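Local coordinates for protein SAR-endolysin (Enterobacteria phage P1, PDB 1XJU) that hydrolyses the beta-1,4 glycosidic bonds of host peptidoglycan as a membrane-released endolysin, so that new phage particles can leave the lysed cell, at residues 66-71 with 107-112; 75-80 with 119-124; 83-86 with 92-95. All blocks are in the same frame, centred on the assembly; numbering follows the deposited sequence.

All three contacts lie in the helical part of the phage lysozyme fold. Contact 1 is partly buried and joins the end of helix 46-67 to the start of helix 108-114. Contacts 2 and 3 are buried, and both use helix 75-88, near its start and further along it. Contact 3 is the most central: its centre lies about 4 Å from the centre of the chain, against 11 and 12 Å for contacts 2 and 1. Its side chains are apolar, leucine on alanine. Contact 2 adds sulfur, from a methionine and a disulfide cysteine. Contact 1 mixes an aromatic pair with polar groups. It touches both others, through Ile109 on Met121 and Thr107 on Leu93.

Contact 1: residues 66-71 with 107-112; sequences QHFRGK and TSIHKW. With SO4 (sulfate ion), chain D.
Phe68 and His110 bring the two backbones closest, with their CA atoms 6.2 Å apart, where the chain has just left helix 46-67 and meets the first turn of helix 108-114. Their rings form a T-shaped pair. The planes stand at 85° and the centroids are 5.1 Å apart. The His110 edge points at one face of Phe68, and CD2 sits toward the rim of that face. Phe68 CE1 also packs on His110 CB at 3.8 Å. His110 has its CG anti to the backbone N (chi1 -176°), which turns the imidazole toward residues 66-71. Its NE2 comes to 2.9 Å from His67 O. Its ND1 is hydrogen-bonded to Glu106, so the ring is held from that side. Ile109 adds a looser apolar touch, with CG2 4.3 Å from Phe68 CE1. Thr107 is the N-cap of helix 108-114: its OG1 accepts from His110 N at 3.1 Å. This caps the turn that carries the imidazole. Leu93 of helix 90-94 also packs on Phe68. At the outer side, Lys111 NZ reaches O4 of a sulfate ion at 2.7 Å and forms a salt bridge with Glu106. The sulfate probably comes from the crystallisation liquor. The arrangement is a capped helix start packed on a helix end, within the helical part of the phage lysozyme fold.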
# COMPACT_ATOMS: atom_id res chain seq x y z
N GLN A 66 2.31 6.79 11.73
CA GLN A 66 1.27 6.97 12.73
C GLN A 66 0.60 5.72 13.17
O GLN A 66 0.24 5.58 14.37
CB GLN A 66 0.21 7.93 12.21
CG GLN A 66 0.63 9.35 12.10
CD GLN A 66 1.04 9.89 13.45
OE1 GLN A 66 0.34 9.70 14.45
NE2 GLN A 66 2.20 10.53 13.49
N HIS A 67 0.47 4.76 12.27
CA HIS A 67 -0.38 3.62 12.50
C HIS A 67 0.29 2.25 12.44
O HIS A 67 -0.36 1.26 12.72
CB HIS A 67 -1.61 3.67 11.60
CG HIS A 67 -2.38 4.92 11.77
ND1 HIS A 67 -2.93 5.30 12.97
CD2 HIS A 67 -2.68 5.89 10.88
CE1 HIS A 67 -3.52 6.47 12.82
NE2 HIS A 67 -3.36 6.85 11.57
N PHE A 68 1.57 2.21 12.04
CA PHE A 68 2.30 0.97 11.86
C PHE A 68 3.67 1.00 12.53
O PHE A 68 4.52 0.17 12.23
CB PHE A 68 2.41 0.61 10.36
CG PHE A 68 1.09 0.32 9.72
CD1 PHE A 68 0.65 -0.95 9.58
CD2 PHE A 68 0.28 1.33 9.30
CE1 PHE A 68 -0.56 -1.23 9.02
CE2 PHE A 68 -0.97 1.07 8.75
CZ PHE A 68 -1.41 -0.21 8.61
N ARG A 69 3.89 1.95 13.43
CA ARG A 69 5.19 2.02 14.15
C ARG A 69 6.37 2.24 13.21
O ARG A 69 7.46 1.75 13.43
CB ARG A 69 5.41 0.84 15.11
CG ARG A 69 4.51 0.93 16.34
CD ARG A 69 4.79 -0.23 17.29
NE ARG A 69 6.18 -0.18 17.72
CZ ARG A 69 6.88 -1.16 18.25
NH1 ARG A 69 6.29 -2.31 18.49
NH2 ARG A 69 8.16 -0.97 18.52
N GLY A 70 6.13 3.00 12.13
CA GLY A 70 7.12 3.19 11.11
C GLY A 70 8.47 3.64 11.62
O GLY A 70 9.48 3.24 11.11
N LYS A 71 8.48 4.52 12.63
CA LYS A 71 9.77 5.06 13.11
C LYS A 71 10.66 3.98 13.72
O LYS A 71 11.87 4.17 13.81
CB LYS A 71 9.50 6.19 14.11
CG LYS A 71 8.89 7.40 13.40
CD LYS A 71 8.56 8.48 14.34
CE LYS A 71 7.14 8.96 14.03
NZ LYS A 71 6.06 8.26 14.78
N THR A 107 -6.48 -5.68 10.50
CA THR A 107 -5.72 -6.55 9.64
C THR A 107 -4.59 -7.20 10.45
O THR A 107 -4.01 -6.65 11.39
CB THR A 107 -5.09 -5.75 8.51
OG1 THR A 107 -4.27 -4.74 9.11
CG2 THR A 107 -6.11 -5.11 7.59
N SER A 108 -4.21 -8.37 9.99
CA SER A 108 -3.02 -9.02 10.53
C SER A 108 -1.78 -8.18 10.33
O SER A 108 -0.93 -8.12 11.23
CB SER A 108 -2.86 -10.34 9.89
OG SER A 108 -3.90 -11.20 10.27
N ILE A 109 -1.63 -7.52 9.17
CA ILE A 109 -0.43 -6.71 8.96
C ILE A 109 -0.32 -5.62 10.00
O ILE A 109 0.78 -5.36 10.51
CB ILE A 109 -0.40 -6.19 7.52
CG1 ILE A 109 1.01 -5.76 7.14
CG2 ILE A 109 -1.42 -5.07 7.25
CD1 ILE A 109 1.20 -5.49 5.67
N HIS A 110 -1.43 -5.00 10.37
CA HIS A 110 -1.42 -4.00 11.41
C HIS A 110 -1.11 -4.60 12.79
O HIS A 110 -0.35 -3.99 13.57
CB HIS A 110 -2.76 -3.24 11.41
CG HIS A 110 -2.83 -2.11 12.40
ND1 HIS A 110 -3.31 -2.27 13.69
CD2 HIS A 110 -2.51 -0.80 12.30
CE1 HIS A 110 -3.29 -1.09 14.30
NE2 HIS A 110 -2.75 -0.19 13.51
N LYS A 111 -1.70 -5.72 13.08
CA LYS A 111 -1.43 -6.41 14.35
C LYS A 111 0.08 -6.63 14.52
O LYS A 111 0.63 -6.37 15.58
CB LYS A 111 -2.17 -7.73 14.39
CG LYS A 111 -3.62 -7.56 14.69
CD LYS A 111 -4.29 -8.88 14.90
CE LYS A 111 -5.79 -8.73 15.09
NZ LYS A 111 -6.17 -8.03 16.31
N TRP A 112 0.72 -7.18 13.50
CA TRP A 112 2.13 -7.47 13.61
C TRP A 112 2.98 -6.23 13.65
O TRP A 112 3.96 -6.18 14.40
CB TRP A 112 2.57 -8.43 12.50
CG TRP A 112 2.02 -9.80 12.63
CD1 TRP A 112 1.30 -10.45 11.71
CD2 TRP A 112 2.19 -10.71 13.72
NE1 TRP A 112 1.01 -11.74 12.15
CE2 TRP A 112 1.57 -11.91 13.37
CE3 TRP A 112 2.87 -10.65 14.94
CZ2 TRP A 112 1.53 -13.00 14.24
CZ3 TRP A 112 2.85 -11.78 15.78
CH2 TRP A 112 2.20 -12.91 15.40
S SO4 D . -9.83 -8.20 15.85
O1 SO4 D . -11.06 -8.21 16.59
O2 SO4 D . -9.70 -6.92 15.14
O3 SO4 D . -9.78 -9.33 14.94
O4 SO4 D . -8.78 -8.45 16.82

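Contact 2: residues 75-80 with 119-124; sequences DNAFSA and VNMCNH
Met121 and Cys122 of helix 118-123 meet Ala77 of helix 75-88. In sequence order, Val119 comes first; its backbone O accepts from Asn123 N and helps to build the helical turn that presents the two sulfur residues. Asn120 follows on the side that packs against Trp112 of helix 108-114. Met121 makes the closest approach. Its side chain starts extended, with CG trans to its own N (chi1 179°), and the next torsion is also extended, so the chain runs out toward helix 75-88. It then bends at chi3 (72°), and the terminal methyl CE comes to 4.0 Å from Ala77 CB. This is a contact of methyl on methyl. Met121 also touches Ala113, so it packs against both helix 75-88 and helix 108-114. The SG of Cys122 lies 4.4 Å from the same Ala77 CB, a looser touch than that of the methionine. The sulfur is in a disulfide with Cys150 of helix 137-151, which links this helix covalently to another. At the end of the segment, His124 N is hydrogen-bonded to Met121 O at 2.9 Å, while its ND1 is hydrogen-bonded to Asp127 and its ring meets that of Trp112.

On the partner helix, the Ala77 methyl points toward residues 119-124. Ser79 OG gives a hydrogen bond of 2.8 Å to Asp75 O, which also accepts from Ser79 N. The two donors reach this oxygen from opposite faces of its carbonyl plane. The contact itself is small and apolar: one alanine methyl receives a flexible thioether end and a disulfide sulfur. Dispersion forces probably hold this junction, while the disulfide to helix 137-151 probably limits how far SG can move.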
# COMPACT_ATOMS: atom_id res chain seq x y z
N ASP A 75 14.73 0.66 7.39
CA ASP A 75 14.38 1.34 6.15
C ASP A 75 13.74 0.45 5.12
O ASP A 75 12.81 0.92 4.44
CB ASP A 75 15.61 1.97 5.52
CG ASP A 75 16.02 3.30 6.13
OD1 ASP A 75 15.39 3.88 7.02
OD2 ASP A 75 17.06 3.87 5.70
N ASN A 76 14.14 -0.80 4.95
CA ASN A 76 13.53 -1.60 3.91
C ASN A 76 12.07 -1.90 4.22
O ASN A 76 11.21 -1.70 3.33
CB ASN A 76 14.32 -2.90 3.72
CG ASN A 76 15.66 -2.71 3.06
OD1 ASN A 76 15.90 -1.68 2.40
ND2 ASN A 76 16.56 -3.68 3.26
N ALA A 77 11.76 -2.31 5.43
CA ALA A 77 10.38 -2.55 5.79
C ALA A 77 9.57 -1.26 5.69
O ALA A 77 8.42 -1.24 5.19
CB ALA A 77 10.27 -3.15 7.17
N PHE A 78 10.11 -0.17 6.19
CA PHE A 78 9.42 1.10 6.12
C PHE A 78 9.09 1.46 4.69
O PHE A 78 7.97 1.96 4.40
CB PHE A 78 10.27 2.21 6.73
CG PHE A 78 9.63 3.56 6.63
CD1 PHE A 78 8.68 3.95 7.54
CD2 PHE A 78 9.90 4.38 5.54
CE1 PHE A 78 8.03 5.16 7.38
CE2 PHE A 78 9.21 5.55 5.39
CZ PHE A 78 8.31 5.93 6.30
N SER A 79 10.03 1.28 3.82
CA SER A 79 9.89 1.67 2.41
C SER A 79 8.92 0.76 1.70
O SER A 79 8.07 1.25 0.91
CB SER A 79 11.26 1.61 1.76
OG SER A 79 12.14 2.57 2.34
N ALA A 80 8.94 -0.54 1.98
CA ALA A 80 7.95 -1.46 1.43
C ALA A 80 6.56 -1.11 1.91
O ALA A 80 5.59 -1.12 1.11
CB ALA A 80 8.32 -2.87 1.79
N VAL A 119 9.08 -9.21 10.31
CA VAL A 119 8.98 -10.34 9.40
C VAL A 119 7.52 -10.77 9.19
O VAL A 119 7.07 -10.94 8.06
CB VAL A 119 9.86 -11.55 9.86
CG1 VAL A 119 9.51 -12.78 9.06
CG2 VAL A 119 11.30 -11.17 9.71
N ASN A 120 6.80 -10.93 10.28
CA ASN A 120 5.43 -11.36 10.15
C ASN A 120 4.59 -10.31 9.39
O ASN A 120 3.71 -10.65 8.57
CB ASN A 120 4.78 -11.62 11.51
CG ASN A 120 5.42 -12.76 12.26
OD1 ASN A 120 6.07 -13.64 11.63
ND2 ASN A 120 5.15 -12.85 13.58
N MET A 121 4.83 -9.05 9.70
CA MET A 121 4.19 -7.92 8.99
C MET A 121 4.46 -8.04 7.48
O MET A 121 3.53 -8.03 6.65
CB MET A 121 4.68 -6.62 9.57
CG MET A 121 4.09 -5.40 8.87
SD MET A 121 5.00 -3.89 9.30
CE MET A 121 6.56 -4.14 8.40
N CYS A 122 5.71 -8.13 7.10
CA CYS A 122 6.10 -8.25 5.71
C CYS A 122 5.41 -9.40 5.03
O CYS A 122 4.98 -9.30 3.83
CB CYS A 122 7.63 -8.49 5.60
SG CYS A 122 8.72 -7.17 6.21
N ASN A 123 5.32 -10.52 5.73
CA ASN A 123 4.71 -11.70 5.16
C ASN A 123 3.22 -11.59 4.93
O ASN A 123 2.65 -12.42 4.24
CB ASN A 123 5.07 -12.92 5.98
CG ASN A 123 6.48 -13.38 5.72
OD1 ASN A 123 7.04 -13.16 4.66
ND2 ASN A 123 7.09 -14.01 6.72
N HIS A 124 2.59 -10.56 5.48
CA HIS A 124 1.19 -10.27 5.20
C HIS A 124 0.95 -9.26 4.12
O HIS A 124 -0.22 -8.94 3.83
CB HIS A 124 0.47 -9.90 6.48
CG HIS A 124 0.15 -11.11 7.32
ND1 HIS A 124 -0.99 -11.86 7.12
CD2 HIS A 124 0.86 -11.74 8.28
CE1 HIS A 124 -0.99 -12.88 7.96
NE2 HIS A 124 0.13 -12.84 8.66

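Contact 3: residues 83-86 with 92-95; sequences SAAF and SLRT
Leu93 has its CG anti to the carbonyl carbon (chi1 -65°), and CD1 continues in an extended line from CA (chi2 -178°). These two torsions stretch the side chain of helix 90-94 toward helix 75-88 and place a single methyl, CD1, against Ala84 and Ala85. CD1 does all the close touching. It lies 4.1 Å from Ala84 CB and 3.9 Å from Ala85 CB. The backbone of Ala85 is nearer still, with both its N and its CA 3.6 Å from CD1. Ala84 C lies 3.9 Å from the same methyl. The methyl therefore rests against the peptide link that joins the two alanines. The CB of Ala84 points toward residues 92-95, and Ala85 CB flanks CD1. The small alanine side chains probably allow this approach to the helix backbone. The two segments are closest at Ala85 and Leu93, whose CA atoms are 6.9 Å apart.

Ala84 also packs on Leu125, and Ala85 on Ala60 of helix 46-67. Leu93 meets Phe128, and its backbone O accepts a hydrogen bond from Thr107 OG1.

Helices 75-88 and 90-94 follow each other closely, so this contact folds the second back against the first. The side chains that meet are apolar, and the leucine methyl also rests on a peptide group. The three touching residues are buried, and their association probably rests on the hydrophobic effect and close methyl packing.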
# COMPACT_ATOMS: atom_id res chain seq x y z
N SER A 83 5.25 2.02 0.20
CA SER A 83 4.79 1.64 -1.15
C SER A 83 3.39 1.06 -1.08
O SER A 83 2.51 1.46 -1.87
CB SER A 83 5.77 0.64 -1.74
OG SER A 83 5.28 0.09 -2.96
N ALA A 84 3.12 0.12 -0.16
CA ALA A 84 1.81 -0.48 -0.05
C ALA A 84 0.77 0.57 0.32
O ALA A 84 -0.34 0.57 -0.24
CB ALA A 84 1.85 -1.60 0.97
N ALA A 85 1.09 1.45 1.25
CA ALA A 85 0.16 2.48 1.67
C ALA A 85 -0.12 3.46 0.52
O ALA A 85 -1.24 3.94 0.37
CB ALA A 85 0.67 3.20 2.89
N PHE A 86 0.88 3.78 -0.27
CA PHE A 86 0.71 4.67 -1.42
C PHE A 86 -0.29 4.04 -2.39
O PHE A 86 -1.17 4.71 -2.93
CB PHE A 86 2.05 4.90 -2.09
CG PHE A 86 1.98 5.75 -3.32
CD1 PHE A 86 1.82 5.19 -4.56
CD2 PHE A 86 2.10 7.14 -3.23
CE1 PHE A 86 1.77 5.96 -5.71
CE2 PHE A 86 2.09 7.92 -4.38
CZ PHE A 86 1.90 7.31 -5.63
N SER A 92 -7.18 0.84 4.13
CA SER A 92 -7.16 -0.53 3.66
C SER A 92 -6.12 -1.40 4.34
O SER A 92 -6.32 -2.61 4.41
CB SER A 92 -6.97 -0.60 2.14
OG SER A 92 -8.12 -0.08 1.46
N LEU A 93 -5.02 -0.81 4.79
CA LEU A 93 -4.00 -1.57 5.49
C LEU A 93 -4.29 -1.74 6.96
O LEU A 93 -3.69 -2.61 7.61
CB LEU A 93 -2.64 -0.93 5.32
CG LEU A 93 -2.09 -0.89 3.92
CD1 LEU A 93 -0.70 -0.26 3.89
CD2 LEU A 93 -2.09 -2.29 3.29
N ARG A 94 -5.20 -0.92 7.50
CA ARG A 94 -5.53 -0.92 8.94
C ARG A 94 -6.64 -1.89 9.32
O ARG A 94 -6.59 -2.53 10.38
CB ARG A 94 -5.86 0.49 9.40
CG ARG A 94 -4.70 1.44 9.38
CD ARG A 94 -5.06 2.86 9.71
NE ARG A 94 -5.43 2.94 11.13
CZ ARG A 94 -5.90 4.03 11.72
NH1 ARG A 94 -6.10 5.11 11.01
NH2 ARG A 94 -6.19 4.02 13.02
N THR A 95 -7.69 -1.95 8.51
CA THR A 95 -8.81 -2.82 8.74
C THR A 95 -9.31 -3.40 7.47
O THR A 95 -9.03 -2.93 6.36
CB THR A 95 -10.00 -2.08 9.45
OG1 THR A 95 -10.53 -1.09 8.57
CG2 THR A 95 -9.60 -1.42 10.78